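Local coordinates for uncharacterized protein (Enterococcus faecalis, PDB 2QRU) that is of unknown function but has an alpha/beta-hydrolase fold and is probably a hydrolase, at residues H4-Q9 with T16-P21; G37-T42 with P186-L191; A217-E222 with A243-E248. One frame throughout, in Å; residues are numbered along the deposited sequence.

Interaction 1 (H4-Q9 with T16-P21); sequences HLKNNQ and TVTIYP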
loop_
_atom_site.group_PDB
_atom_site.type_symbol
_atom_site.label_atom_id
_atom_site.label_comp_id
_atom_site.label_asym_id
_atom_site.label_seq_id
_atom_site.Cartn_x
_atom_site.Cartn_y
_atom_site.Cartn_z
ATOM N N HIS A 4 12.582 -22.226 -6.683
ATOM C CA HIS A 4 11.863 -21.029 -7.135
ATOM C C HIS A 4 10.377 -21.336 -7.279
ATOM O O HIS A 4 9.852 -21.450 -8.405
ATOM C CB HIS A 4 12.417 -20.513 -8.472
ATOM C CG HIS A 4 13.862 -20.117 -8.431
ATOM N ND1 HIS A 4 14.664 -20.134 -9.557
ATOM C CD2 HIS A 4 14.651 -19.704 -7.411
ATOM C CE1 HIS A 4 15.883 -19.739 -9.230
ATOM N NE2 HIS A 4 15.900 -19.468 -7.935
ATOM N N LEU A 5 9.719 -21.523 -6.140
ATOM C CA LEU A 5 8.279 -21.678 -6.101
ATOM C C LEU A 5 7.708 -20.631 -5.154
ATOM O O LEU A 5 8.339 -20.280 -4.155
ATOM C CB LEU A 5 7.880 -23.071 -5.606
ATOM C CG LEU A 5 8.200 -24.296 -6.458
ATOM C CD1 LEU A 5 7.693 -25.518 -5.719
ATOM C CD2 LEU A 5 7.582 -24.189 -7.851
ATOM N N LYS A 6 6.516 -20.146 -5.489
ATOM C CA LYS A 6 5.753 -19.240 -4.621
ATOM C C LYS A 6 5.640 -19.927 -3.258
ATOM O O LYS A 6 5.345 -21.134 -3.174
ATOM C CB LYS A 6 4.364 -19.007 -5.216
ATOM C CG LYS A 6 3.409 -18.188 -4.319
ATOM C CD LYS A 6 2.024 -18.179 -4.912
ATOM C CE LYS A 6 1.144 -17.174 -4.192
ATOM N NZ LYS A 6 -0.272 -17.584 -4.254
ATOM N N ASN A 7 5.919 -19.185 -2.197
ATOM C CA ASN A 7 5.916 -19.768 -0.858
ATOM C C ASN A 7 5.775 -18.688 0.193
ATOM O O ASN A 7 6.166 -17.539 -0.039
ATOM C CB ASN A 7 7.194 -20.587 -0.611
ATOM C CG ASN A 7 8.441 -19.714 -0.468
ATOM O OD1 ASN A 7 8.917 -19.487 0.654
ATOM N ND2 ASN A 7 8.955 -19.195 -1.586
ATOM N N ASN A 8 5.218 -19.076 1.339
ATOM C CA ASN A 8 5.021 -18.153 2.457
ATOM C C ASN A 8 6.079 -18.418 3.512
ATOM O O ASN A 8 6.441 -19.583 3.782
ATOM C CB ASN A 8 3.651 -18.385 3.085
ATOM C CG ASN A 8 2.547 -17.609 2.407
ATOM O OD1 ASN A 8 2.639 -17.245 1.226
ATOM N ND2 ASN A 8 1.479 -17.339 3.164
ATOM N N GLN A 9 6.534 -17.343 4.144
ATOM C CA GLN A 9 7.487 -17.421 5.241
ATOM C C GLN A 9 6.965 -16.538 6.382
ATOM O O GLN A 9 6.389 -15.482 6.137
ATOM C CB GLN A 9 8.800 -16.847 4.743
ATOM C CG GLN A 9 10.046 -17.497 5.247
ATOM C CD GLN A 9 11.148 -17.443 4.202
ATOM O OE1 GLN A 9 11.014 -17.989 3.102
ATOM N NE2 GLN A 9 12.238 -16.755 4.535
ATOM N N THR A 16 3.829 -12.453 8.120
ATOM C CA THR A 16 4.179 -13.383 7.062
ATOM C C THR A 16 4.329 -12.620 5.753
ATOM O O THR A 16 3.778 -11.525 5.581
ATOM C CB THR A 16 3.158 -14.518 6.898
ATOM O OG1 THR A 16 1.953 -14.002 6.331
ATOM C CG2 THR A 16 2.847 -15.193 8.230
ATOM N N VAL A 17 5.084 -13.230 4.844
ATOM C CA VAL A 17 5.347 -12.684 3.515
ATOM C C VAL A 17 5.088 -13.811 2.514
ATOM O O VAL A 17 5.433 -14.971 2.786
ATOM C CB VAL A 17 6.788 -12.145 3.424
ATOM C CG1 VAL A 17 7.822 -13.228 3.772
ATOM C CG2 VAL A 17 7.064 -11.496 2.029
ATOM N N THR A 18 4.423 -13.484 1.406
ATOM C CA THR A 18 4.289 -14.408 0.271
ATOM C C THR A 18 5.370 -14.022 -0.739
ATOM O O THR A 18 5.435 -12.857 -1.175
ATOM C CB THR A 18 2.883 -14.342 -0.381
ATOM O OG1 THR A 18 1.874 -14.716 0.575
ATOM C CG2 THR A 18 2.786 -15.307 -1.573
ATOM N N ILE A 19 6.239 -14.987 -1.042
ATOM C CA ILE A 19 7.396 -14.775 -1.935
ATOM C C ILE A 19 7.086 -15.339 -3.325
ATOM O O ILE A 19 6.661 -16.493 -3.455
ATOM C CB ILE A 19 8.651 -15.480 -1.348
ATOM C CG1 ILE A 19 8.945 -14.957 0.051
ATOM C CG2 ILE A 19 9.873 -15.305 -2.248
ATOM C CD1 ILE A 19 9.794 -15.858 0.889
ATOM N N TYR A 20 7.288 -14.527 -4.362
ATOM C CA TYR A 20 7.146 -14.989 -5.738
ATOM C C TYR A 20 8.512 -14.820 -6.410
ATOM O O TYR A 20 8.847 -13.735 -6.861
ATOM C CB TYR A 20 6.126 -14.124 -6.486
ATOM C CG TYR A 20 4.711 -14.048 -5.939
ATOM C CD1 TYR A 20 4.378 -13.158 -4.908
ATOM C CD2 TYR A 20 3.689 -14.796 -6.527
ATOM C CE1 TYR A 20 3.071 -13.057 -4.454
ATOM C CE2 TYR A 20 2.389 -14.710 -6.088
ATOM C CZ TYR A 20 2.085 -13.825 -5.050
ATOM O OH TYR A 20 0.796 -13.724 -4.596
ATOM N N PRO A 21 9.336 -15.884 -6.437
ATOM C CA PRO A 21 10.687 -15.782 -7.000
ATOM C C PRO A 21 10.737 -15.545 -8.523
ATOM O O PRO A 21 9.825 -15.931 -9.264
ATOM C CB PRO A 21 11.321 -17.149 -6.675
ATOM C CG PRO A 21 10.413 -17.795 -5.670
ATOM C CD PRO A 21 9.050 -17.224 -5.896
#
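Asn-7 and Gln-9 face Ile-19 and Val-17 as antiparallel hydrogen-bonded pairs, the axes of strands 7-9 and 16-20 approaching to 4.7 Å, and between them Asn-8 and Thr-18 form a non-hydrogen-bonded pair. Two bonds close each outer pair; the shortest runs from Ile-19 N to Asn-7 O at 2.7 Å and is almost straight. Across the middle pair the side chains supply the bond that the backbone cannot: the hydroxyl of Thr-18 gives its proton to Asn-8, OG1 to OD1 2.7 Å, arriving from above the carbonyl plane of the amide. Lys-6 lies on the same side of the sheet. Its CG stands anti to the backbone N (chi1 174°) and begins an extended chain that carries CE alongside the Tyr-20 ring, both side chains pointing the same way. Here Lys-6 CE comes to 3.3 Å from Tyr-20 CE2 and also meets the methyl CG2 of Thr-18. The other side is led by Ile-19, whose CD1 reaches the amide oxygen OE1 of Gln-9 at 3.3 Å. Asn-7 ND2 comes 3.7 Å from Ile-19 CB and is bonded back to Leu-5 O at 2.9 Å, which probably sets the amide's rotation. At the open end Pro-21 packs against His-4, CB to CB 4.0 Å, while the imidazole NE2 of His-4 is bonded to Glu-25. This N-terminal beta hairpin forms one edge of the central sheet, strand 16-20 bonding onward to strand 59-64. The inner strand's Val-17 and Ile-19 are thus buried against helix 74-93, whereas strand 7-9 contributes three amide side chains: Asn-7 and Gln-9 border that apolar pair on the same face at the exposed edge, and Asn-8 pairs with Thr-18 on the other.

Interaction 2 (G37-T42 with P186-L191); sequences GMIYGT and PHFYGL. With PO4 (phosphate ion), chain B; EDO (1,2-ethanediol), chain G.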
loop_
_atom_site.group_PDB
_atom_site.type_symbol
_atom_site.label_atom_id
_atom_site.label_comp_id
_atom_site.label_asym_id
_atom_site.label_seq_id
_atom_site.Cartn_x
_atom_site.Cartn_y
_atom_site.Cartn_z
ATOM N N GLY A 37 -7.574 0.131 3.192
ATOM C CA GLY A 37 -7.805 1.219 4.163
ATOM C C GLY A 37 -7.150 1.083 5.535
ATOM O O GLY A 37 -7.522 1.807 6.460
HETATM N N MSE A 38 -6.179 0.176 5.657
HETATM C CA MSE A 38 -5.557 -0.198 6.946
HETATM C C MSE A 38 -6.541 -0.785 7.934
HETATM O O MSE A 38 -6.260 -0.827 9.132
HETATM C CB MSE A 38 -4.777 0.976 7.573
HETATM C CG MSE A 38 -3.571 1.335 6.699
HETATM SE SE MSE A 38 -2.733 3.034 7.294
HETATM C CE MSE A 38 -4.127 4.268 6.659
ATOM N N ILE A 39 -7.702 -1.212 7.421
ATOM C CA ILE A 39 -8.714 -1.900 8.236
ATOM C C ILE A 39 -9.016 -3.331 7.748
ATOM O O ILE A 39 -9.333 -4.222 8.564
ATOM C CB ILE A 39 -10.063 -1.122 8.293
ATOM C CG1 ILE A 39 -9.876 0.356 8.714
ATOM C CG2 ILE A 39 -11.100 -1.880 9.140
ATOM C CD1 ILE A 39 -9.846 0.605 10.115
ATOM N N TYR A 40 -8.977 -3.560 6.432
ATOM C CA TYR A 40 -9.212 -4.901 5.903
ATOM C C TYR A 40 -8.165 -5.295 4.855
ATOM O O TYR A 40 -7.261 -4.526 4.559
ATOM C CB TYR A 40 -10.651 -5.039 5.362
ATOM C CG TYR A 40 -10.922 -4.448 3.983
ATOM C CD1 TYR A 40 -11.141 -3.073 3.802
ATOM C CD2 TYR A 40 -10.987 -5.279 2.856
ATOM C CE1 TYR A 40 -11.389 -2.539 2.519
ATOM C CE2 TYR A 40 -11.232 -4.763 1.576
ATOM C CZ TYR A 40 -11.453 -3.407 1.413
ATOM O OH TYR A 40 -11.696 -2.930 0.133
ATOM N N GLY A 41 -8.279 -6.519 4.346
ATOM C CA GLY A 41 -7.518 -6.912 3.159
ATOM C C GLY A 41 -6.333 -7.804 3.446
ATOM O O GLY A 41 -6.098 -8.210 4.597
ATOM N N THR A 42 -5.566 -8.084 2.390
ATOM C CA THR A 42 -4.631 -9.176 2.411
ATOM C C THR A 42 -3.551 -8.992 1.355
ATOM O O THR A 42 -3.830 -8.491 0.267
ATOM C CB THR A 42 -5.405 -10.508 2.158
ATOM O OG1 THR A 42 -4.485 -11.593 2.041
ATOM C CG2 THR A 42 -6.236 -10.424 0.872
ATOM N N PRO A 186 -11.247 8.098 11.860
ATOM C CA PRO A 186 -10.132 8.612 12.654
ATOM C C PRO A 186 -10.001 7.924 14.008
ATOM O O PRO A 186 -8.888 7.619 14.429
ATOM C CB PRO A 186 -10.469 10.107 12.804
ATOM C CG PRO A 186 -11.265 10.398 11.558
ATOM C CD PRO A 186 -12.154 9.189 11.450
ATOM N N HIS A 187 -11.126 7.659 14.667
ATOM C CA HIS A 187 -11.099 7.011 15.977
ATOM C C HIS A 187 -10.517 5.600 15.832
ATOM O O HIS A 187 -9.682 5.182 16.644
ATOM C CB HIS A 187 -12.490 6.969 16.612
ATOM C CG HIS A 187 -12.501 6.351 17.975
ATOM N ND1 HIS A 187 -12.055 7.020 19.095
ATOM C CD2 HIS A 187 -12.868 5.117 18.394
ATOM C CE1 HIS A 187 -12.165 6.227 20.151
ATOM N NE2 HIS A 187 -12.653 5.067 19.750
ATOM N N PHE A 188 -10.949 4.889 14.795
ATOM C CA PHE A 188 -10.443 3.535 14.531
ATOM C C PHE A 188 -8.932 3.574 14.323
ATOM O O PHE A 188 -8.212 2.694 14.779
ATOM C CB PHE A 188 -11.139 2.902 13.320
ATOM C CG PHE A 188 -12.446 2.220 13.653
ATOM C CD1 PHE A 188 -13.128 2.502 14.844
ATOM C CD2 PHE A 188 -13.010 1.314 12.761
ATOM C CE1 PHE A 188 -14.339 1.873 15.146
ATOM C CE2 PHE A 188 -14.228 0.685 13.058
ATOM C CZ PHE A 188 -14.885 0.962 14.239
ATOM N N TYR A 189 -8.461 4.603 13.621
ATOM C CA TYR A 189 -7.029 4.768 13.334
ATOM C C TYR A 189 -6.193 5.265 14.530
ATOM O O TYR A 189 -4.966 5.183 14.511
ATOM C CB TYR A 189 -6.866 5.794 12.219
ATOM C CG TYR A 189 -7.188 5.339 10.813
ATOM C CD1 TYR A 189 -7.194 3.974 10.449
ATOM C CD2 TYR A 189 -7.373 6.311 9.804
ATOM C CE1 TYR A 189 -7.440 3.588 9.117
ATOM C CE2 TYR A 189 -7.626 5.946 8.500
ATOM C CZ TYR A 189 -7.659 4.576 8.164
ATOM O OH TYR A 189 -7.884 4.247 6.869
ATOM N N GLY A 190 -6.850 5.785 15.565
ATOM C CA GLY A 190 -6.119 6.403 16.694
ATOM C C GLY A 190 -5.561 7.791 16.412
ATOM O O GLY A 190 -4.623 8.257 17.099
ATOM N N LEU A 191 -6.169 8.505 15.470
ATOM C CA LEU A 191 -5.704 9.877 15.140
ATOM C C LEU A 191 -6.103 10.886 16.235
ATOM O O LEU A 191 -7.153 10.734 16.845
ATOM C CB LEU A 191 -6.272 10.347 13.812
ATOM C CG LEU A 191 -5.901 9.438 12.631
ATOM C CD1 LEU A 191 -6.461 9.956 11.312
ATOM C CD2 LEU A 191 -4.394 9.336 12.543
HETATM P P PO4 B . -8.256 0.991 -0.044
HETATM O O1 PO4 B . -8.538 2.475 -0.226
HETATM O O2 PO4 B . -9.448 0.374 0.677
HETATM O O3 PO4 B . -8.180 0.275 -1.396
HETATM O O4 PO4 B . -6.946 0.846 0.713
HETATM C C1 EDO G . -8.433 -5.725 -1.541
HETATM O O1 EDO G . -7.953 -4.490 -2.110
HETATM C C2 EDO G . -7.953 -5.738 -0.080
HETATM O O2 EDO G . -6.772 -6.506 0.178
#
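Tyr-189 is swung toward Gly-37 by a first torsion of -76°, which sets its ring anti to the carbonyl carbon, while Ile-39 bends twice (chi1 -52°, chi2 -86°) to bring CD1 against both Phe-188 and Tyr-189. The phenol then spans the gap between two backbones whose nearest CA atoms are more than 8 Å apart. Its hydroxyl donates to the carbonyl of Gly-37, with Tyr-189 OH only 2.5 Å from Gly-37 O; the oxygen lies at the edge of the ring, in its plane, whereas the hydroxyl is tilted from the plane of the carbonyl. Met-38, a selenomethionine, crosses the phenol at about a right angle, its methyl CE 3.9 Å from Tyr-189 CZ. The methyl of Ile-39 meets the ring from another direction, CD1 to Tyr-189 CE1 4.0 Å, and also reaches Phe-188 CB at 4.1 Å, lying near the plane of the Phe-188 ring at its edge. The loop after strand 28-33 carries a His-Gly-Gly-Gly sequence ending at Gly-37, as in the hormone-sensitive-lipase-like alpha/beta hydrolases, whose glycine N-H groups form the oxyanion hole. Gly-37 N is consistent with that role: it is bonded to O4 of a phosphate ion, probably from the crystallisation liquor, at 2.7 Å, and the same ion is held by Gly-36 N, Ala-105 N and His-249 NE2. The tyrosine bonds to the carbonyl on the far side of the same residue, and may help to hold the turn that presents its N-H. Beyond it the helix ends in a Schellman motif at Gly-190. Thr-42 N holds O2 of an ethanediol of the same likely origin at 3.0 Å, and the selenomethionine side chain touches Ala-105 and Leu-109 of helix 105-119.

Interaction 3 (A217-E222 with A243-E248); sequences ASSSDE and AVYYLE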
loop_
_atom_site.group_PDB
_atom_site.type_symbol
_atom_site.label_atom_id
_atom_site.label_comp_id
_atom_site.label_asym_id
_atom_site.label_seq_id
_atom_site.Cartn_x
_atom_site.Cartn_y
_atom_site.Cartn_z
ATOM N N ALA A 217 -3.352 7.048 -10.740
ATOM C CA ALA A 217 -4.657 7.113 -10.068
ATOM C C ALA A 217 -5.666 7.565 -11.084
ATOM O O ALA A 217 -5.305 8.160 -12.113
ATOM C CB ALA A 217 -4.634 8.100 -8.912
ATOM N N SER A 218 -6.925 7.242 -10.800
ATOM C CA SER A 218 -8.026 7.619 -11.660
ATOM C C SER A 218 -8.557 9.003 -11.319
ATOM O O SER A 218 -8.788 9.314 -10.137
ATOM C CB SER A 218 -9.156 6.610 -11.499
ATOM O OG SER A 218 -10.288 7.067 -12.220
ATOM N N SER A 219 -8.789 9.807 -12.354
ATOM C CA SER A 219 -9.432 11.130 -12.200
ATOM C C SER A 219 -10.771 11.062 -11.485
ATOM O O SER A 219 -11.147 12.000 -10.765
ATOM C CB SER A 219 -9.615 11.812 -13.557
ATOM O OG SER A 219 -10.477 11.083 -14.440
ATOM N N SER A 220 -11.443 9.925 -11.646
ATOM C CA SER A 220 -12.775 9.677 -11.088
ATOM C C SER A 220 -12.762 9.021 -9.707
ATOM O O SER A 220 -13.802 8.657 -9.166
ATOM C CB SER A 220 -13.544 8.801 -12.070
ATOM O OG SER A 220 -13.908 9.560 -13.200
ATOM N N ASP A 221 -11.563 8.885 -9.127
ATOM C CA ASP A 221 -11.423 8.336 -7.787
ATOM C C ASP A 221 -12.228 9.140 -6.753
ATOM O O ASP A 221 -11.917 10.310 -6.482
ATOM C CB ASP A 221 -9.942 8.350 -7.391
ATOM C CG ASP A 221 -9.624 7.422 -6.224
ATOM O OD1 ASP A 221 -10.519 7.261 -5.335
ATOM O OD2 ASP A 221 -8.469 6.897 -6.197
ATOM N N GLU A 222 -13.211 8.475 -6.144
ATOM C CA GLU A 222 -14.058 9.089 -5.110
ATOM C C GLU A 222 -13.599 8.785 -3.684
ATOM O O GLU A 222 -14.135 9.374 -2.729
ATOM C CB GLU A 222 -15.489 8.554 -5.248
ATOM C CG GLU A 222 -16.047 8.689 -6.643
ATOM C CD GLU A 222 -17.015 9.827 -6.761
ATOM O OE1 GLU A 222 -16.717 10.913 -6.212
ATOM O OE2 GLU A 222 -18.072 9.635 -7.397
ATOM N N ALA A 243 -2.185 9.345 -15.324
ATOM C CA ALA A 243 -3.598 9.284 -14.964
ATOM C C ALA A 243 -4.279 8.149 -15.716
ATOM O O ALA A 243 -3.888 7.806 -16.844
ATOM C CB ALA A 243 -4.289 10.588 -15.299
ATOM N N VAL A 244 -5.312 7.578 -15.112
ATOM C CA VAL A 244 -6.327 6.879 -15.901
ATOM C C VAL A 244 -7.621 7.645 -15.683
ATOM O O VAL A 244 -7.748 8.406 -14.709
ATOM C CB VAL A 244 -6.455 5.381 -15.546
ATOM C CG1 VAL A 244 -5.106 4.660 -15.703
ATOM C CG2 VAL A 244 -6.985 5.192 -14.158
ATOM N N TYR A 245 -8.574 7.466 -16.597
ATOM C CA TYR A 245 -9.751 8.295 -16.590
ATOM C C TYR A 245 -10.998 7.425 -16.408
ATOM O O TYR A 245 -11.042 6.276 -16.854
ATOM C CB TYR A 245 -9.785 9.194 -17.866
ATOM C CG TYR A 245 -8.666 10.241 -17.839
ATOM C CD1 TYR A 245 -8.784 11.392 -17.060
ATOM C CD2 TYR A 245 -7.478 10.054 -18.539
ATOM C CE1 TYR A 245 -7.750 12.347 -16.988
ATOM C CE2 TYR A 245 -6.447 11.007 -18.484
ATOM C CZ TYR A 245 -6.592 12.144 -17.702
ATOM O OH TYR A 245 -5.569 13.083 -17.623
ATOM N N TYR A 246 -11.971 7.954 -15.681
ATOM C CA TYR A 246 -13.314 7.367 -15.663
ATOM C C TYR A 246 -13.441 6.008 -14.952
ATOM O O TYR A 246 -14.470 5.347 -15.070
ATOM C CB TYR A 246 -13.907 7.357 -17.098
ATOM C CG TYR A 246 -14.133 8.771 -17.612
ATOM C CD1 TYR A 246 -14.974 9.652 -16.912
ATOM C CD2 TYR A 246 -13.486 9.245 -18.760
ATOM C CE1 TYR A 246 -15.193 10.969 -17.349
ATOM C CE2 TYR A 246 -13.685 10.568 -19.211
ATOM C CZ TYR A 246 -14.543 11.422 -18.493
ATOM O OH TYR A 246 -14.776 12.721 -18.904
ATOM N N LEU A 247 -12.415 5.608 -14.191
ATOM C CA LEU A 247 -12.451 4.355 -13.438
ATOM C C LEU A 247 -12.617 4.583 -11.952
ATOM O O LEU A 247 -12.233 5.644 -11.437
ATOM C CB LEU A 247 -11.172 3.536 -13.648
ATOM C CG LEU A 247 -10.944 2.963 -15.033
ATOM C CD1 LEU A 247 -9.667 2.163 -15.083
ATOM C CD2 LEU A 247 -12.157 2.109 -15.477
ATOM N N GLU A 248 -13.156 3.568 -11.272
ATOM C CA GLU A 248 -13.269 3.564 -9.811
ATOM C C GLU A 248 -11.884 3.522 -9.179
ATOM O O GLU A 248 -10.919 3.047 -9.792
ATOM C CB GLU A 248 -14.071 2.348 -9.342
ATOM C CG GLU A 248 -14.322 2.249 -7.814
ATOM C CD GLU A 248 -13.558 1.071 -7.131
ATOM O OE1 GLU A 248 -13.810 -0.104 -7.523
ATOM O OE2 GLU A 248 -12.782 1.306 -6.171
#
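Backbone hydrogen bonds join Ser-218 and Val-244 as a parallel pair where the two strands run out. Val-244 N donates to Ala-217 O at 3.1 Å, and Ser-219 N returns a bond to Val-244 O at 2.9 Å. The CA-H of Ser-218 adds a weaker contact to the same Val-244 oxygen. Side-chain hydrogen bonds centre on the hydroxyl of Ser-218. With its hydroxyl anti to the backbone N (chi1 173°), Ser-218 OG donates to Leu-247 O at 2.5 Å and accepts from Ser-220 N at 3.1 Å, an ST turn; one hydroxyl thereby ties the two loops together while bracing its own. That brace lies in a type I turn from Ser-218 to Asp-221, which leaves strand 213-218 of a beta-alpha-beta unit completed by helix 227-235 and strand 240-244. In alpha/beta hydrolases the catalytic acid and histidine commonly follow strands in these positions, and Asp-221 fits this pattern: its OD2 is bonded to His-249 ND1, as in a Ser-His-Asp triad with Ser-104. Its other oxygen, OD1, takes bonds from the backbone N atoms of Glu-223 and Val-224. Van der Waals contacts fill in around the polar network. Val-244 CG2 packs against Ser-218 CB at 3.7 Å, and the valine side chain also touches Leu-263 of helix 258-272. Ser-219 OG meets the Tyr-245 ring obliquely, 3.1 Å from CD1, and Ser-220 OG rests near Tyr-246 CA at 3.4 Å.

From the N terminus, interaction 1 closes the short hairpin loop at one edge of the central sheet. Interaction 2 opens only after this and spans 143 residues, joining the loop behind strand 28-33 to the end of helix 185-189. Interaction 3 follows, closing the crossover between strands 213-218 and 240-244. The three are in series: none nests or crosses. Interactions 1 and 3 reach the same sheet near its two edges, on opposite sides of the chain's centre, with contact centres about 32 Å apart. The phosphate relates the other two, since Gly-37 of interaction 2 and His-249, which bonds to Asp-221 of interaction 3, both hold it.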